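Local coordinates for protein dTDP-4-dehydrorhamnose 3,5-epimerase (Bacillus anthracis str. Ames, PDB 3RYK) that catalyses epimerisation at carbons 3 and 5 of the sugar ring of dTDP-4-dehydrorhamnose, a step in making dTDP-L-rhamnose, at residues D34-E39 against L62-S67; E52-K57 against T95-V100; R83-Q88 against K175-P180; N72-A77 against H143-L148. All coordinates share one frame; numbering follows the deposited sequence. Where two conformers were deposited one is given.

The four contacts sample both sheets of a jelly roll-like fold. Interactions 1 and 2 lie side by side, with centres about 8 Å apart, and both reach the sheet that holds strands 35-45, 48-55 and 96-100. Interaction 3, about 22 Å from interaction 1 between centres, sets the loop 175-180 against strand 82-88 of the second sheet. Interaction 4 bridges the sheets, joining strand 70-76 of the first to strand 141-147 of the second. Along the chain, interaction 2 interleaves with 1, 3 and 4, and 3 with 4, while interaction 1 closes before 3 and 4 open. Through interactions 2 and 4 the first sheet runs on into the second subunit, and Glu52 in interaction 2 binds the nucleotide.

Interaction 1. Residues D34-E39 against L62-S67; sequences DAKLLE and LGVTHS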
loop_
_atom_site.group_PDB
_atom_site.type_symbol
_atom_site.label_atom_id
_atom_site.label_comp_id
_atom_site.label_asym_id
_atom_site.label_seq_id
_atom_site.Cartn_x
_atom_site.Cartn_y
_atom_site.Cartn_z
ATOM N N ASP A 34 18.169 14.330 -5.427
ATOM C CA ASP A 34 17.212 13.276 -5.760
ATOM C C ASP A 34 16.102 12.903 -4.755
ATOM O O ASP A 34 15.162 12.225 -5.145
ATOM C CB ASP A 34 18.062 12.033 -6.035
ATOM C CG ASP A 34 19.051 12.246 -7.188
ATOM O OD1 ASP A 34 18.641 12.715 -8.286
ATOM O OD2 ASP A 34 20.233 11.892 -7.008
ATOM N N ALA A 35 16.218 13.297 -3.486
ATOM C CA ALA A 35 15.184 12.966 -2.482
ATOM C C ALA A 35 13.965 13.845 -2.737
ATOM O O ALA A 35 14.096 15.042 -2.876
ATOM C CB ALA A 35 15.694 13.147 -1.066
ATOM N N LYS A 36 12.781 13.255 -2.754
ATOM C CA LYS A 36 11.560 14.008 -3.040
ATOM C C LYS A 36 10.419 13.740 -2.082
ATOM O O LYS A 36 10.073 12.590 -1.847
ATOM C CB LYS A 36 11.113 13.652 -4.468
ATOM C CG LYS A 36 12.106 14.064 -5.559
ATOM C CD LYS A 36 11.738 13.473 -6.915
ATOM C CE LYS A 36 12.705 13.873 -8.023
ATOM N NZ LYS A 36 12.659 15.349 -8.285
ATOM N N LEU A 37 9.867 14.810 -1.516
ATOM C CA LEU A 37 8.727 14.720 -0.603
ATOM C C LEU A 37 7.568 14.940 -1.564
ATOM O O LEU A 37 7.514 15.968 -2.228
ATOM C CB LEU A 37 8.757 15.786 0.489
ATOM C CG LEU A 37 7.610 15.714 1.498
ATOM C CD1 LEU A 37 7.614 14.397 2.278
ATOM C CD2 LEU A 37 7.720 16.895 2.455
ATOM N N LEU A 38 6.653 13.978 -1.632
ATOM C CA LEU A 38 5.519 14.024 -2.553
ATOM C C LEU A 38 4.141 14.029 -1.896
ATOM O O LEU A 38 3.972 13.561 -0.773
ATOM C CB LEU A 38 5.584 12.761 -3.414
ATOM C CG LEU A 38 6.881 12.467 -4.186
ATOM C CD1 LEU A 38 6.803 11.111 -4.927
ATOM C CD2 LEU A 38 7.194 13.591 -5.139
ATOM N N GLU A 39 3.147 14.559 -2.615
ATOM C CA GLU A 39 1.769 14.589 -2.104
ATOM C C GLU A 39 0.793 14.162 -3.197
ATOM O O GLU A 39 0.760 14.762 -4.281
ATOM C CB GLU A 39 1.349 15.957 -1.576
ATOM C CG GLU A 39 -0.051 15.937 -0.994
ATOM C CD GLU A 39 -0.534 17.273 -0.453
ATOM O OE1 GLU A 39 -1.542 17.250 0.281
ATOM O OE2 GLU A 39 0.064 18.332 -0.741
ATOM N N LEU A 62 7.535 13.361 -12.898
ATOM C CA LEU A 62 8.180 14.045 -11.765
ATOM C C LEU A 62 9.661 13.653 -11.552
ATOM O O LEU A 62 10.240 13.928 -10.478
ATOM C CB LEU A 62 7.368 13.781 -10.480
ATOM C CG LEU A 62 5.924 14.297 -10.476
ATOM C CD1 LEU A 62 5.184 13.867 -9.209
ATOM C CD2 LEU A 62 5.903 15.821 -10.617
ATOM N N GLY A 63 10.249 13.004 -12.560
ATOM C CA GLY A 63 11.644 12.566 -12.544
ATOM C C GLY A 63 11.949 11.448 -11.569
ATOM O O GLY A 63 13.013 11.435 -10.957
ATOM N N VAL A 64 11.003 10.520 -11.427
ATOM C CA VAL A 64 11.128 9.380 -10.534
ATOM C C VAL A 64 10.751 8.192 -11.410
ATOM O O VAL A 64 9.569 7.862 -11.581
ATOM C CB VAL A 64 10.195 9.525 -9.318
ATOM C CG1 VAL A 64 10.359 8.351 -8.363
ATOM C CG2 VAL A 64 10.494 10.842 -8.597
ATOM N N THR A 65 11.777 7.571 -11.982
ATOM C CA THR A 65 11.620 6.428 -12.863
ATOM C C THR A 65 12.196 5.185 -12.194
ATOM O O THR A 65 13.423 4.997 -12.141
ATOM C CB THR A 65 12.318 6.719 -14.200
ATOM O OG1 THR A 65 11.793 7.946 -14.732
ATOM C CG2 THR A 65 12.107 5.584 -15.204
ATOM N N HIS A 66 11.301 4.355 -11.666
ATOM C CA HIS A 66 11.678 3.120 -10.986
ATOM C C HIS A 66 10.581 2.091 -11.131
ATOM O O HIS A 66 9.391 2.430 -11.138
ATOM C CB HIS A 66 11.868 3.344 -9.484
ATOM C CG HIS A 66 12.823 4.438 -9.149
ATOM N ND1 HIS A 66 14.189 4.280 -9.212
ATOM C CD2 HIS A 66 12.607 5.708 -8.732
ATOM C CE1 HIS A 66 14.775 5.408 -8.856
ATOM N NE2 HIS A 66 13.836 6.291 -8.561
ATOM N N SER A 67 10.981 0.832 -11.222
ATOM C CA SER A 67 10.039 -0.266 -11.342
ATOM C C SER A 67 10.111 -0.944 -9.982
ATOM O O SER A 67 11.107 -1.587 -9.650
ATOM C CB SER A 67 10.411 -1.189 -12.496
ATOM O OG SER A 67 10.372 -0.477 -13.730
HETATM O O HOH W 1 10.370 16.550 -9.743
#
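Lys36 lays its aliphatic chain against Val64 and Leu62 in a loop that follows a short helix, an instructive case of a lysine serving as both an apolar and a polar partner. The side chains of Lys36 and Val64 slide past each other in opposite directions, and the passage is tight: Lys36 CD comes within 3.4 Å of Val64 CG2, less than ordinary van der Waals separation. That methyl is the branch beside the backbone N of Val64; the other, CG1, points to the edge of the His66 ring.

Beyond CD the lysine changes character. Its last torsion bends (chi4 -65°) after two extended ones, and this carries CE to 3.5 Å from Leu62 O. The ammonium does not bond this carbonyl directly. A water accepts from Lys36 NZ at 3.0 Å and donates to Leu62 O at 2.7 Å, so the charge reaches the carbonyl through one solvent molecule and probably polarises it.

Leu62 adds an apolar arm, with CD1 lying 4.5 Å from Leu38 CD2. The backbone here is shaped by a Schellman motif that ends the helix: Gly63, at positive phi, is the C-prime residue, with Gly63 N bonded to Glu60 O and Val64 N to Leu59 O.

In the fold, strand 35-45 runs between strands 26-31 and 134-137, and Lys36 bonds through its backbone to Leu136. Leu59 of helix 56-61 packs on both Leu38 and Val64, so helix and loop pack against this strand through Leu38 and Lys36.

Interaction 2. Residues E52-K57 against T95-V100; sequences ESYNKK and TKLIQV. With TYD (thymidine-5'-diphosphate), chain D.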
loop_
_atom_site.group_PDB
_atom_site.type_symbol
_atom_site.label_atom_id
_atom_site.label_comp_id
_atom_site.label_asym_id
_atom_site.label_seq_id
_atom_site.Cartn_x
_atom_site.Cartn_y
_atom_site.Cartn_z
ATOM N N GLU A 52 -5.065 7.996 -5.667
ATOM C CA GLU A 52 -4.179 7.098 -6.399
ATOM C C GLU A 52 -2.920 7.368 -5.588
ATOM O O GLU A 52 -2.317 8.448 -5.696
ATOM C CB GLU A 52 -3.981 7.455 -7.882
ATOM C CG GLU A 52 -5.219 7.346 -8.779
ATOM C CD GLU A 52 -4.936 7.691 -10.245
ATOM O OE1 GLU A 52 -3.753 7.915 -10.612
ATOM O OE2 GLU A 52 -5.909 7.729 -11.041
ATOM N N SER A 53 -2.534 6.418 -4.739
ATOM C CA SER A 53 -1.346 6.597 -3.904
ATOM C C SER A 53 -0.059 6.319 -4.686
ATOM O O SER A 53 1.035 6.589 -4.203
ATOM C CB SER A 53 -1.420 5.762 -2.623
ATOM O OG SER A 53 -1.490 4.383 -2.885
ATOM N N TYR A 54 -0.203 5.773 -5.890
ATOM C CA TYR A 54 0.922 5.471 -6.766
ATOM C C TYR A 54 0.454 5.350 -8.202
ATOM O O TYR A 54 -0.513 4.660 -8.490
ATOM C CB TYR A 54 1.651 4.171 -6.362
ATOM C CG TYR A 54 2.712 3.704 -7.358
ATOM C CD1 TYR A 54 3.988 4.249 -7.371
ATOM C CD2 TYR A 54 2.434 2.686 -8.279
ATOM C CE1 TYR A 54 4.955 3.820 -8.289
ATOM C CE2 TYR A 54 3.388 2.246 -9.187
ATOM C CZ TYR A 54 4.649 2.814 -9.195
ATOM O OH TYR A 54 5.594 2.367 -10.113
ATOM N N ASN A 55 1.172 6.034 -9.082
ATOM C CA ASN A 55 0.915 6.022 -10.505
ATOM C C ASN A 55 2.288 6.116 -11.145
ATOM O O ASN A 55 2.930 7.165 -11.107
ATOM C CB ASN A 55 -0.037 7.136 -10.933
ATOM C CG ASN A 55 -0.286 7.144 -12.435
ATOM O OD1 ASN A 55 0.602 6.836 -13.235
ATOM N ND2 ASN A 55 -1.491 7.550 -12.830
ATOM N N LYS A 56 2.726 4.995 -11.722
ATOM C CA LYS A 56 4.043 4.864 -12.353
ATOM C C LYS A 56 4.342 5.954 -13.383
ATOM O O LYS A 56 5.334 6.676 -13.256
ATOM C CB LYS A 56 4.194 3.455 -12.947
ATOM C CG LYS A 56 5.588 3.101 -13.450
ATOM C CD LYS A 56 5.674 1.635 -13.839
ATOM C CE LYS A 56 7.106 1.226 -14.235
ATOM N NZ LYS A 56 7.201 -0.239 -14.504
ATOM N N LYS A 57 3.460 6.076 -14.371
ATOM C CA LYS A 57 3.597 7.082 -15.434
ATOM C C LYS A 57 3.622 8.524 -14.896
ATOM O O LYS A 57 4.286 9.392 -15.489
ATOM C CB LYS A 57 2.470 6.872 -16.438
ATOM C CG LYS A 57 2.376 7.841 -17.582
ATOM C CD LYS A 57 1.220 7.436 -18.512
ATOM C CE LYS A 57 -0.156 7.410 -17.830
ATOM N NZ LYS A 57 -0.515 8.732 -17.232
ATOM N N THR A 95 15.931 1.682 -3.892
ATOM C CA THR A 95 15.300 2.984 -3.974
ATOM C C THR A 95 14.060 2.658 -3.158
ATOM O O THR A 95 13.490 1.571 -3.324
ATOM C CB THR A 95 14.814 3.326 -5.382
ATOM O OG1 THR A 95 15.910 3.283 -6.293
ATOM C CG2 THR A 95 14.166 4.704 -5.408
ATOM N N LYS A 96 13.654 3.549 -2.263
ATOM C CA LYS A 96 12.465 3.317 -1.446
ATOM C C LYS A 96 11.474 4.453 -1.653
ATOM O O LYS A 96 11.877 5.533 -2.060
ATOM C CB LYS A 96 12.828 3.218 0.024
ATOM C CG LYS A 96 13.806 2.105 0.343
ATOM C CD LYS A 96 14.086 2.030 1.818
ATOM C CE LYS A 96 15.095 0.944 2.131
ATOM N NZ LYS A 96 15.338 0.876 3.594
ATOM N N LEU A 97 10.198 4.191 -1.366
ATOM C CA LEU A 97 9.105 5.187 -1.496
ATOM C C LEU A 97 8.221 4.849 -0.308
ATOM O O LEU A 97 7.521 3.845 -0.308
ATOM C CB LEU A 97 8.405 5.054 -2.839
ATOM C CG LEU A 97 7.316 6.058 -3.229
ATOM C CD1 LEU A 97 7.867 7.470 -3.292
ATOM C CD2 LEU A 97 6.821 5.625 -4.588
ATOM N N ILE A 98 8.264 5.711 0.699
ATOM C CA ILE A 98 7.556 5.499 1.941
ATOM C C ILE A 98 6.370 6.397 2.231
ATOM O O ILE A 98 6.388 7.580 1.915
ATOM C CB ILE A 98 8.536 5.732 3.123
ATOM C CG1 ILE A 98 9.796 4.836 3.056
ATOM C CG2 ILE A 98 7.834 5.518 4.469
ATOM C CD1 ILE A 98 11.003 5.428 2.374
ATOM N N GLN A 99 5.357 5.804 2.851
ATOM C CA GLN A 99 4.151 6.507 3.265
ATOM C C GLN A 99 3.636 5.886 4.562
ATOM O O GLN A 99 3.977 4.739 4.920
ATOM C CB GLN A 99 3.039 6.478 2.223
ATOM C CG GLN A 99 2.479 5.119 1.911
ATOM C CD GLN A 99 1.283 5.174 0.984
ATOM O OE1 GLN A 99 0.594 6.190 0.900
ATOM N NE2 GLN A 99 1.003 4.067 0.320
ATOM N N VAL A 100 2.809 6.660 5.252
ATOM C CA VAL A 100 2.205 6.251 6.515
ATOM C C VAL A 100 0.712 6.042 6.285
ATOM O O VAL A 100 -0.003 6.955 5.814
ATOM C CB VAL A 100 2.465 7.294 7.610
ATOM C CG1 VAL A 100 1.724 6.922 8.877
ATOM C CG2 VAL A 100 3.982 7.437 7.857
HETATM P PA TYD D . -15.584 6.904 -7.869
HETATM O O1A TYD D . -15.858 6.415 -9.275
HETATM O O2A TYD D . -15.552 5.912 -6.727
HETATM O O3A TYD D . -16.667 8.051 -7.560
HETATM P PB TYD D . -17.894 7.917 -6.517
HETATM O O1B TYD D . -17.275 8.240 -5.176
HETATM O O2B TYD D . -18.841 8.987 -7.025
HETATM O O3B TYD D . -18.407 6.496 -6.683
HETATM O "O5'" TYD D . -14.166 7.678 -7.890
HETATM C "C5'" TYD D . -13.918 8.898 -7.184
HETATM C "C4'" TYD D . -13.008 9.785 -8.020
HETATM O "O4'" TYD D . -11.739 9.146 -8.130
HETATM C "C3'" TYD D . -13.518 10.002 -9.437
HETATM O "O3'" TYD D . -13.722 11.402 -9.664
HETATM C "C2'" TYD D . -12.455 9.448 -10.371
HETATM C "C1'" TYD D . -11.250 9.194 -9.474
HETATM N N1 TYD D . -10.528 7.941 -9.759
HETATM C C2 TYD D . -9.213 7.972 -10.081
HETATM O O2 TYD D . -8.537 9.154 -10.143
HETATM N N3 TYD D . -8.516 6.842 -10.344
HETATM C C4 TYD D . -9.112 5.634 -10.291
HETATM O O4 TYD D . -8.383 4.512 -10.545
HETATM C C5 TYD D . -10.552 5.579 -9.941
HETATM C C5M TYD D . -11.324 4.291 -9.856
HETATM C C6 TYD D . -11.198 6.776 -9.687
#
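Segment 52-57 passes strand 96-100 with CA atoms 9.0 Å apart for Ser53 and Gln99 and 9.7 Å for Tyr54 and Leu97, so side chains alone bridge the space. This is the jelly roll-like fold where the chain turns a corner at Ser53 and then enters helix 56-61.

The apolar part is slight: Tyr54 CD1 meets Leu97 CD2 at 4.2 Å, the methyl approaching the ring obliquely. One face of that ring is covered nearer its rim by Lys56 N, and Tyr54 also makes a cation-pi contact with Lys157. Leu59 of the helix touches both Tyr54 and Leu97. Two residues on from Leu97, the amide of Gln99 stands beside Ser53 at van der Waals range, while Ser53 OG makes a weak hydrogen bond to Asp71 O of the second subunit. Glu52 and Tyr54 pair with a strand of that subunit, continuing the sheet across the interface.

The same segment recognises the nucleotide. Glu52 CG lies anti to the carbonyl carbon and the chain is extended beyond it, carrying the carboxylate to the base. Thymine N3 of thymidine-5'-diphosphate donates to Glu52 OE2 (2.8 Å, 158°), and Ser189 OG of the second subunit also bonds this ligand. Asn55 works as second shell: its OD1 caps Val58 N at the helix start, while its ND2 donates to Glu52 OE1 at 3.2 Å and 169°, meeting the carboxylate on its syn side, 20° out of plane.

Interaction 3. Residues R83-Q88 against K175-P180; sequences RGLHFQ and KELAIP
Leu177 is the first residue of the loop 175-180 to touch strand 82-88, where it meets Leu85. The loop reaches this point through a helix-like turn in which Asp174 OD2 accepts a hydrogen bond from Leu177 N and a weak one from Glu176 N. From there Leu177 CD1 comes to 4.2 Å from Leu85 CD1.

Ala178 follows with both backbone angles positive (phi 47°), a left-handed conformation that turns the chain and lets residues two apart face the same strand. Ile179 uses this turn. With CG1 anti to its carbonyl carbon (chi1 -58°) and the chain extended beyond, it meets Leu85 tip to tip, Ile179 CD1 standing 4.2 Å from Leu85 CD1. Leu177 CD1 and Ile179 CD1 are themselves 4.2 Å apart, so three terminal methyls form a nearly equilateral triangle. On the strand side, Leu85 follows a cis peptide bond from Gly84.

Strand 104-111 forms the neighbouring wall: Val110 touches Leu85 and Leu177, and Val108 touches Ile179. Leu198, near the chain's end, packs on Leu177, and Ala142 on Leu85. Arg83 of the same strand touches the bound pyrophosphate, which lies about 11 Å from the Leu85 side chain.

No hydrogen bond or charge crosses between the segments. Between the loop and Leu85 the contact is methyl against methyl, so the attraction is dispersive and hydrophobic, with little directional preference.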
loop_
_atom_site.group_PDB
_atom_site.type_symbol
_atom_site.label_atom_id
_atom_site.label_comp_id
_atom_site.label_asym_id
_atom_site.label_seq_id
_atom_site.Cartn_x
_atom_site.Cartn_y
_atom_site.Cartn_z
ATOM N N ARG A 83 12.844 2.482 13.778
ATOM C CA ARG A 83 13.116 1.503 12.731
ATOM C C ARG A 83 14.223 2.085 11.828
ATOM O O ARG A 83 13.972 3.028 11.058
ATOM C CB ARG A 83 11.859 1.237 11.909
ATOM C CG ARG A 83 10.635 0.739 12.694
ATOM C CD ARG A 83 10.837 -0.588 13.398
ATOM N NE ARG A 83 9.574 -1.012 13.999
ATOM C CZ ARG A 83 9.362 -2.171 14.617
ATOM N NH1 ARG A 83 10.344 -3.061 14.749
ATOM N NH2 ARG A 83 8.154 -2.440 15.101
ATOM N N GLY A 84 15.435 1.545 11.930
ATOM C CA GLY A 84 16.593 2.006 11.139
ATOM C C GLY A 84 17.799 2.428 11.975
ATOM O O GLY A 84 17.887 2.045 13.159
ATOM N N LEU A 85 18.748 3.192 11.408
ATOM C CA LEU A 85 18.763 3.681 10.001
ATOM C C LEU A 85 19.265 2.573 9.074
ATOM O O LEU A 85 20.412 2.162 9.206
ATOM C CB LEU A 85 19.718 4.881 9.862
ATOM C CG LEU A 85 19.487 6.210 10.588
ATOM C CD1 LEU A 85 20.723 7.099 10.474
ATOM C CD2 LEU A 85 18.244 6.908 10.036
ATOM N N HIS A 86 18.417 2.139 8.138
ATOM C CA HIS A 86 18.729 1.070 7.177
ATOM C C HIS A 86 19.236 1.494 5.798
ATOM O O HIS A 86 18.918 2.570 5.307
ATOM C CB HIS A 86 17.438 0.263 6.914
ATOM C CG HIS A 86 17.547 -0.723 5.785
ATOM N ND1 HIS A 86 17.488 -0.344 4.459
ATOM C CD2 HIS A 86 17.673 -2.071 5.779
ATOM C CE1 HIS A 86 17.605 -1.410 3.688
ATOM N NE2 HIS A 86 17.714 -2.473 4.465
ATOM N N PHE A 87 20.032 0.624 5.179
ATOM C CA PHE A 87 20.538 0.842 3.829
ATOM C C PHE A 87 21.016 -0.539 3.398
ATOM O O PHE A 87 21.622 -1.274 4.191
ATOM C CB PHE A 87 21.595 1.931 3.636
ATOM C CG PHE A 87 22.926 1.638 4.247
ATOM C CD1 PHE A 87 23.893 0.948 3.523
ATOM C CD2 PHE A 87 23.237 2.096 5.510
ATOM C CE1 PHE A 87 25.138 0.693 4.079
ATOM C CE2 PHE A 87 24.480 1.849 6.065
ATOM C CZ PHE A 87 25.429 1.149 5.351
ATOM N N GLN A 88 20.712 -0.919 2.167
ATOM C CA GLN A 88 21.136 -2.215 1.680
ATOM C C GLN A 88 22.340 -1.893 0.807
ATOM O O GLN A 88 22.230 -1.112 -0.139
ATOM C CB GLN A 88 20.009 -2.905 0.907
ATOM C CG GLN A 88 20.202 -4.397 0.780
ATOM C CD GLN A 88 19.034 -5.097 0.129
ATOM O OE1 GLN A 88 18.237 -5.733 0.820
ATOM N NE2 GLN A 88 18.868 -4.912 -1.169
ATOM N N LYS A 175 26.708 10.114 16.972
ATOM C CA LYS A 175 26.980 11.522 17.330
ATOM C C LYS A 175 27.450 12.425 16.198
ATOM O O LYS A 175 27.429 13.649 16.353
ATOM C CB LYS A 175 28.018 11.625 18.461
ATOM C CG LYS A 175 27.589 11.056 19.783
ATOM C CD LYS A 175 28.634 11.282 20.876
ATOM C CE LYS A 175 29.994 10.671 20.549
ATOM N NZ LYS A 175 30.973 10.864 21.643
ATOM N N GLU A 176 27.900 11.853 15.080
ATOM C CA GLU A 176 28.365 12.665 13.960
ATOM C C GLU A 176 27.175 13.346 13.294
ATOM O O GLU A 176 27.275 14.493 12.862
ATOM C CB GLU A 176 29.080 11.845 12.886
ATOM C CG GLU A 176 30.270 10.992 13.319
ATOM C CD GLU A 176 30.940 10.308 12.126
ATOM O OE1 GLU A 176 30.623 10.669 10.959
ATOM O OE2 GLU A 176 31.793 9.415 12.349
ATOM N N LEU A 177 26.055 12.629 13.225
ATOM C CA LEU A 177 24.819 13.137 12.601
ATOM C C LEU A 177 23.987 13.971 13.564
ATOM O O LEU A 177 23.308 14.920 13.147
ATOM C CB LEU A 177 24.002 11.970 12.024
ATOM C CG LEU A 177 24.634 11.145 10.890
ATOM C CD1 LEU A 177 23.702 10.060 10.333
ATOM C CD2 LEU A 177 25.148 12.055 9.773
ATOM N N ALA A 178 24.036 13.603 14.846
ATOM C CA ALA A 178 23.314 14.276 15.930
ATOM C C ALA A 178 21.861 14.548 15.570
ATOM O O ALA A 178 21.394 15.671 15.679
ATOM C CB ALA A 178 24.028 15.560 16.306
ATOM N N ILE A 179 21.159 13.512 15.132
ATOM C CA ILE A 179 19.755 13.659 14.748
ATOM C C ILE A 179 18.895 13.927 15.995
ATOM O O ILE A 179 19.025 13.235 17.017
ATOM C CB ILE A 179 19.246 12.425 13.960
ATOM C CG1 ILE A 179 20.112 12.217 12.715
ATOM C CG2 ILE A 179 17.759 12.596 13.587
ATOM C CD1 ILE A 179 19.947 10.894 12.028
ATOM N N PRO A 180 18.010 14.944 15.931
ATOM C CA PRO A 180 17.123 15.332 17.030
ATOM C C PRO A 180 15.878 14.441 17.154
ATOM O O PRO A 180 14.747 14.917 17.034
ATOM C CB PRO A 180 16.718 16.753 16.631
ATOM C CG PRO A 180 16.657 16.675 15.170
ATOM C CD PRO A 180 17.834 15.847 14.780
#

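Interaction 4. Residues N72-A77 against H143-L148; sequences NVSYSA and HGFCTL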
loop_
_atom_site.group_PDB
_atom_site.type_symbol
_atom_site.label_atom_id
_atom_site.label_comp_id
_atom_site.label_asym_id
_atom_site.label_seq_id
_atom_site.Cartn_x
_atom_site.Cartn_y
_atom_site.Cartn_z
ATOM N N ASN A 72 6.464 -3.380 1.452
ATOM C CA ASN A 72 6.674 -3.779 2.827
ATOM C C ASN A 72 5.753 -2.978 3.744
ATOM O O ASN A 72 5.477 -1.810 3.465
ATOM C CB ASN A 72 8.139 -3.487 3.185
ATOM C CG ASN A 72 9.119 -4.233 2.287
ATOM O OD1 ASN A 72 8.893 -5.384 1.938
ATOM N ND2 ASN A 72 10.231 -3.578 1.939
ATOM N N VAL A 73 5.272 -3.602 4.814
ATOM C CA VAL A 73 4.406 -2.949 5.802
ATOM C C VAL A 73 5.009 -3.170 7.187
ATOM O O VAL A 73 5.203 -4.314 7.609
ATOM C CB VAL A 73 2.944 -3.457 5.764
ATOM C CG1 VAL A 73 2.118 -2.825 6.888
ATOM C CG2 VAL A 73 2.323 -3.155 4.389
ATOM N N SER A 74 5.320 -2.060 7.853
ATOM C CA SER A 74 5.892 -2.018 9.185
ATOM C C SER A 74 4.855 -1.545 10.201
ATOM O O SER A 74 4.342 -0.437 10.081
ATOM C CB SER A 74 7.094 -1.067 9.188
ATOM O OG SER A 74 7.565 -0.800 10.491
ATOM N N TYR A 75 4.527 -2.398 11.169
ATOM C CA TYR A 75 3.585 -2.067 12.235
ATOM C C TYR A 75 4.391 -1.934 13.521
ATOM O O TYR A 75 5.240 -2.810 13.824
ATOM C CB TYR A 75 2.437 -3.091 12.411
ATOM C CG TYR A 75 1.693 -2.887 13.728
ATOM C CD1 TYR A 75 0.722 -1.894 13.893
ATOM C CD2 TYR A 75 1.988 -3.686 14.821
ATOM C CE1 TYR A 75 0.065 -1.714 15.139
ATOM C CE2 TYR A 75 1.351 -3.523 16.052
ATOM C CZ TYR A 75 0.404 -2.557 16.223
ATOM O OH TYR A 75 -0.179 -2.453 17.476
ATOM N N SER A 76 4.155 -0.845 14.250
ATOM C CA SER A 76 4.826 -0.558 15.520
ATOM C C SER A 76 3.728 -0.229 16.545
ATOM O O SER A 76 3.022 0.783 16.436
ATOM C CB SER A 76 5.804 0.598 15.386
ATOM O OG SER A 76 6.810 0.341 14.422
ATOM N N ALA A 77 3.569 -1.094 17.533
ATOM C CA ALA A 77 2.543 -0.906 18.544
ATOM C C ALA A 77 2.717 0.330 19.447
ATOM O O ALA A 77 1.746 1.030 19.736
ATOM C CB ALA A 77 2.414 -2.178 19.410
ATOM N N HIS A 143 18.050 5.241 5.725
ATOM C CA HIS A 143 16.656 5.561 6.023
ATOM C C HIS A 143 16.145 4.911 7.288
ATOM O O HIS A 143 16.345 3.698 7.514
ATOM C CB HIS A 143 15.724 5.111 4.898
ATOM C CG HIS A 143 14.278 5.119 5.295
ATOM N ND1 HIS A 143 13.593 3.976 5.651
ATOM C CD2 HIS A 143 13.406 6.141 5.453
ATOM C CE1 HIS A 143 12.356 4.288 5.988
ATOM N NE2 HIS A 143 12.218 5.597 5.885
ATOM N N GLY A 144 15.450 5.713 8.093
ATOM C CA GLY A 144 14.864 5.249 9.339
ATOM C C GLY A 144 13.769 6.180 9.789
ATOM O O GLY A 144 13.592 7.258 9.201
ATOM N N PHE A 145 13.030 5.772 10.814
ATOM C CA PHE A 145 11.953 6.606 11.335
ATOM C C PHE A 145 11.603 6.342 12.799
ATOM O O PHE A 145 11.946 5.285 13.368
ATOM C CB PHE A 145 10.698 6.460 10.470
ATOM C CG PHE A 145 10.112 5.066 10.453
ATOM C CD1 PHE A 145 9.230 4.658 11.456
ATOM C CD2 PHE A 145 10.391 4.194 9.427
ATOM C CE1 PHE A 145 8.664 3.389 11.441
ATOM C CE2 PHE A 145 9.817 2.918 9.397
ATOM C CZ PHE A 145 8.957 2.519 10.408
ATOM N N CYS A 146 10.920 7.314 13.397
ATOM C CA CYS A 146 10.461 7.247 14.790
ATOM C C CYS A 146 8.956 7.433 14.770
ATOM O O CYS A 146 8.458 8.440 14.254
ATOM C CB CYS A 146 11.115 8.333 15.654
ATOM S SG CYS A 146 10.702 8.273 17.419
ATOM N N THR A 147 8.226 6.475 15.330
ATOM C CA THR A 147 6.766 6.560 15.365
ATOM C C THR A 147 6.398 7.597 16.418
ATOM O O THR A 147 6.966 7.626 17.501
ATOM C CB THR A 147 6.128 5.192 15.608
ATOM O OG1 THR A 147 6.542 4.677 16.884
ATOM C CG2 THR A 147 6.563 4.205 14.500
ATOM N N LEU A 148 5.425 8.453 16.118
ATOM C CA LEU A 148 5.049 9.506 17.048
ATOM C C LEU A 148 3.830 9.223 17.927
ATOM O O LEU A 148 3.591 9.933 18.909
ATOM C CB LEU A 148 4.780 10.783 16.225
ATOM C CG LEU A 148 5.904 11.255 15.290
ATOM C CD1 LEU A 148 5.430 12.608 14.635
ATOM C CD2 LEU A 148 7.264 11.431 15.964
HETATM O O HOH W 2 3.913 3.249 16.739
#
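Strands 70-76 and 141-147 belong to different sheets of the jelly roll-like fold and draw together toward one end, Ser76 CA standing 7.4 Å from Thr147 CA while Ser74 CA is 10.8 Å from Phe145 CA. Side chains fill the widening gap between them.

At the wider part, Phe145 spans the distance. Its CG takes the position between backbone N and carbonyl carbon (chi1 63°), which sends the ring across to Ser74, and Ser74 OG lies at the ring edge, in its plane, 3.6 Å from Phe145 CZ. Thr147 CG2 also lies at the edge of this ring. Val154 and Ile105 from neighbouring strands pack on Phe145.

At the narrow end, Ser76 CB meets Thr147 CG2 at 3.8 Å. The hydroxyls turn elsewhere: Ser76 OG receives a hydrogen bond from Arg83 NE, and Thr147 OG1 one from Thr81 N. A water lies between the strands, hydrogen-bonded to Ser76 O at 2.6 Å and Thr147 OG1 at 3.0 Å.

Away from this interface Tyr75 meets the ring of Phe49 of the second subunit, and strand 70-76 pairs with a strand of that subunit. The bound pyrophosphate is about 7 Å from the Ser74 side chain.

The interface is thus mixed. A hydroxyl oxygen facing the edge of an aromatic ring suits the slight positive charge of ring hydrogens, and one water links strands that no direct hydrogen bond joins here.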